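Local atomic coordinates of glycine betaine, L-proline ABC transporter, glycine/betaine/L-proline-binding protein (ProX) (Borrelia burgdorferi, PDB entry 3TMG), a protein that binds glycine betaine in an interdomain pocket and probably delivers it to an ABC transporter that imports betaine and related compounds. Residues T68-P74 / E207-L212. Sequence-based numbering, arbitrary orientation.
Sequences TVSSWVP and ESVHTL. With BET (trimethyl glycine), chain E.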
loop_
_atom_site.group_PDB
_atom_site.type_symbol
_atom_site.label_atom_id
_atom_site.label_comp_id
_atom_site.label_asym_id
_atom_site.label_seq_id
_atom_site.Cartn_x
_atom_site.Cartn_y
_atom_site.Cartn_z
ATOM N N THR A 68 -2.574 -6.774 -10.250
ATOM C CA THR A 68 -1.967 -6.148 -9.077
ATOM C C THR A 68 -3.006 -6.173 -7.968
ATOM O O THR A 68 -4.219 -6.009 -8.259
ATOM C CB THR A 68 -1.479 -4.703 -9.354
ATOM O OG1 THR A 68 -1.091 -4.091 -8.136
ATOM C CG2 THR A 68 -2.596 -3.814 -9.979
ATOM N N VAL A 69 -2.563 -6.352 -6.723
ATOM C CA VAL A 69 -3.466 -6.214 -5.573
ATOM C C VAL A 69 -3.109 -4.921 -4.796
ATOM O O VAL A 69 -3.407 -4.790 -3.598
ATOM C CB VAL A 69 -3.476 -7.474 -4.662
ATOM C CG1 VAL A 69 -4.110 -8.614 -5.445
ATOM C CG2 VAL A 69 -2.066 -7.886 -4.174
ATOM N N SER A 70 -2.478 -3.969 -5.506
ATOM C CA SER A 70 -1.882 -2.789 -4.847
ATOM C C SER A 70 -2.504 -1.436 -5.220
ATOM O O SER A 70 -1.893 -0.415 -4.947
ATOM C CB SER A 70 -0.381 -2.705 -5.157
ATOM O OG SER A 70 0.303 -3.826 -4.603
ATOM N N SER A 71 -3.709 -1.415 -5.800
ATOM C CA SER A 71 -4.276 -0.133 -6.268
ATOM C C SER A 71 -4.997 0.644 -5.169
ATOM O O SER A 71 -5.993 0.151 -4.615
ATOM C CB SER A 71 -5.211 -0.371 -7.470
ATOM O OG SER A 71 -5.878 0.813 -7.907
ATOM N N TRP A 72 -4.508 1.845 -4.858
ATOM C CA TRP A 72 -5.106 2.654 -3.753
ATOM C C TRP A 72 -6.011 3.664 -4.360
ATOM O O TRP A 72 -5.552 4.647 -4.965
ATOM C CB TRP A 72 -4.032 3.338 -2.911
ATOM C CG TRP A 72 -3.489 2.425 -1.844
ATOM C CD1 TRP A 72 -2.857 1.182 -2.004
ATOM C CD2 TRP A 72 -3.423 2.716 -0.417
ATOM N NE1 TRP A 72 -2.499 0.667 -0.765
ATOM C CE2 TRP A 72 -2.825 1.554 0.221
ATOM C CE3 TRP A 72 -3.826 3.811 0.382
ATOM C CZ2 TRP A 72 -2.608 1.507 1.593
ATOM C CZ3 TRP A 72 -3.617 3.739 1.757
ATOM C CH2 TRP A 72 -3.016 2.607 2.342
ATOM N N VAL A 73 -7.322 3.454 -4.206
ATOM C CA VAL A 73 -8.302 4.273 -4.953
ATOM C C VAL A 73 -9.512 4.635 -4.117
ATOM O O VAL A 73 -9.826 3.888 -3.171
ATOM C CB VAL A 73 -8.850 3.540 -6.204
ATOM C CG1 VAL A 73 -7.827 3.639 -7.327
ATOM C CG2 VAL A 73 -9.188 2.085 -5.863
ATOM N N PRO A 74 -10.202 5.759 -4.480
ATOM C CA PRO A 74 -9.903 6.565 -5.701
ATOM C C PRO A 74 -8.782 7.627 -5.571
ATOM O O PRO A 74 -8.251 8.075 -6.594
ATOM C CB PRO A 74 -11.241 7.302 -5.945
ATOM C CG PRO A 74 -11.719 7.570 -4.537
ATOM C CD PRO A 74 -11.438 6.250 -3.834
ATOM N N GLU A 207 -10.738 4.903 2.311
ATOM C CA GLU A 207 -10.834 4.344 0.982
ATOM C C GLU A 207 -10.491 2.856 0.996
ATOM O O GLU A 207 -10.673 2.166 2.065
ATOM C CB GLU A 207 -10.041 5.209 -0.007
ATOM C CG GLU A 207 -10.576 6.644 0.035
ATOM C CD GLU A 207 -9.977 7.560 -0.977
ATOM O OE1 GLU A 207 -9.116 7.084 -1.774
ATOM O OE2 GLU A 207 -10.402 8.767 -0.982
ATOM N N SER A 208 -10.044 2.331 -0.126
ATOM C CA SER A 208 -9.808 0.887 -0.134
ATOM C C SER A 208 -8.665 0.543 -1.087
ATOM O O SER A 208 -8.210 1.420 -1.858
ATOM C CB SER A 208 -11.128 0.162 -0.424
ATOM O OG SER A 208 -11.419 0.371 -1.769
ATOM N N VAL A 209 -8.189 -0.684 -1.021
ATOM C CA VAL A 209 -7.139 -1.128 -1.962
ATOM C C VAL A 209 -7.858 -2.078 -2.896
ATOM O O VAL A 209 -8.579 -2.981 -2.418
ATOM C CB VAL A 209 -5.998 -1.859 -1.225
ATOM C CG1 VAL A 209 -4.810 -2.166 -2.157
ATOM C CG2 VAL A 209 -5.524 -1.022 -0.009
ATOM N N HIS A 210 -7.671 -1.880 -4.198
ATOM C CA HIS A 210 -8.358 -2.711 -5.174
ATOM C C HIS A 210 -7.452 -3.651 -5.891
ATOM O O HIS A 210 -6.226 -3.498 -5.859
ATOM C CB HIS A 210 -9.119 -1.839 -6.206
ATOM C CG HIS A 210 -10.418 -1.264 -5.669
ATOM N ND1 HIS A 210 -11.554 -1.173 -6.428
ATOM C CD2 HIS A 210 -10.718 -0.700 -4.454
ATOM C CE1 HIS A 210 -12.536 -0.609 -5.709
ATOM N NE2 HIS A 210 -12.049 -0.340 -4.486
ATOM N N THR A 211 -8.075 -4.658 -6.505
ATOM C CA THR A 211 -7.368 -5.656 -7.282
ATOM C C THR A 211 -7.718 -5.338 -8.746
ATOM O O THR A 211 -8.896 -5.238 -9.107
ATOM C CB THR A 211 -7.869 -7.082 -6.932
ATOM O OG1 THR A 211 -7.493 -7.395 -5.575
ATOM C CG2 THR A 211 -7.212 -8.123 -7.878
ATOM N N LEU A 212 -6.696 -5.115 -9.562
ATOM C CA LEU A 212 -6.914 -4.891 -10.985
ATOM C C LEU A 212 -6.255 -6.006 -11.771
ATOM O O LEU A 212 -5.168 -6.473 -11.400
ATOM C CB LEU A 212 -6.334 -3.554 -11.439
ATOM C CG LEU A 212 -6.499 -2.367 -10.494
ATOM C CD1 LEU A 212 -5.672 -1.178 -10.970
ATOM C CD2 LEU A 212 -7.960 -1.950 -10.289
HETATM N N BET E . 0.793 3.533 0.057
HETATM C CA BET E . 0.188 3.266 -1.259
HETATM C C BET E . -0.137 4.619 -1.910
HETATM O O BET E . 0.709 5.383 -2.446
HETATM O OXT BET E . -1.304 4.943 -1.840
HETATM C C1 BET E . 1.005 2.290 0.818
HETATM C C2 BET E . -0.078 4.387 0.856
HETATM C C3 BET E . 2.085 4.225 -0.130
HETATM O O HOH W 1 -12.212 2.812 -2.886
#
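The first torsions of W72 and V209 bring CG2 of V209 against the indole: W72 sets CG anti to its own carbonyl carbon (chi1 -84°), and V209 holds CG1 anti to the backbone N (chi1 -172°), near the backbone of V69, with CG2 left to face the ring. That methyl lies over one face of the five-membered ring, CG2 of V209 standing 3.8 Å from its centroid in a CH-pi contact. On the opposite face sits glycine betaine, with its methyl C2 3.7 Å from CH2 of W72, so the indole is sandwiched between valine and ligand. E28 takes the hydrogen bond from NE1, which helps to fix the ring's rotation, while W182 meets it nearly at a right angle.

On the other side of the sheet V73 lays CG2 over the imidazole of H210, 3.7 Å from the ring centroid; D90 bonds to ND1. Farther along, S71 CB packs against CD1 of L212 at 3.6 Å, and its hydroxyl goes to Y57.

The backbones run antiparallel. S71 and H210 bond in both directions, H210 N to S71 O at 2.7 Å, and V73 N reaches S208 O. T68 and L212 also bond both ways, but the register slips by one residue between T68 and S71. At the far end a water joins V73 O to S208 OG, and the cis-proline P74 brings CD to 3.2 Å from OE1 of E207, whose OE2 is bonded to T75.

This is a beta bulge in an antiparallel strand pair, leading into one wall of the tryptophan-lined betaine pocket of a periplasmic-binding-protein fold.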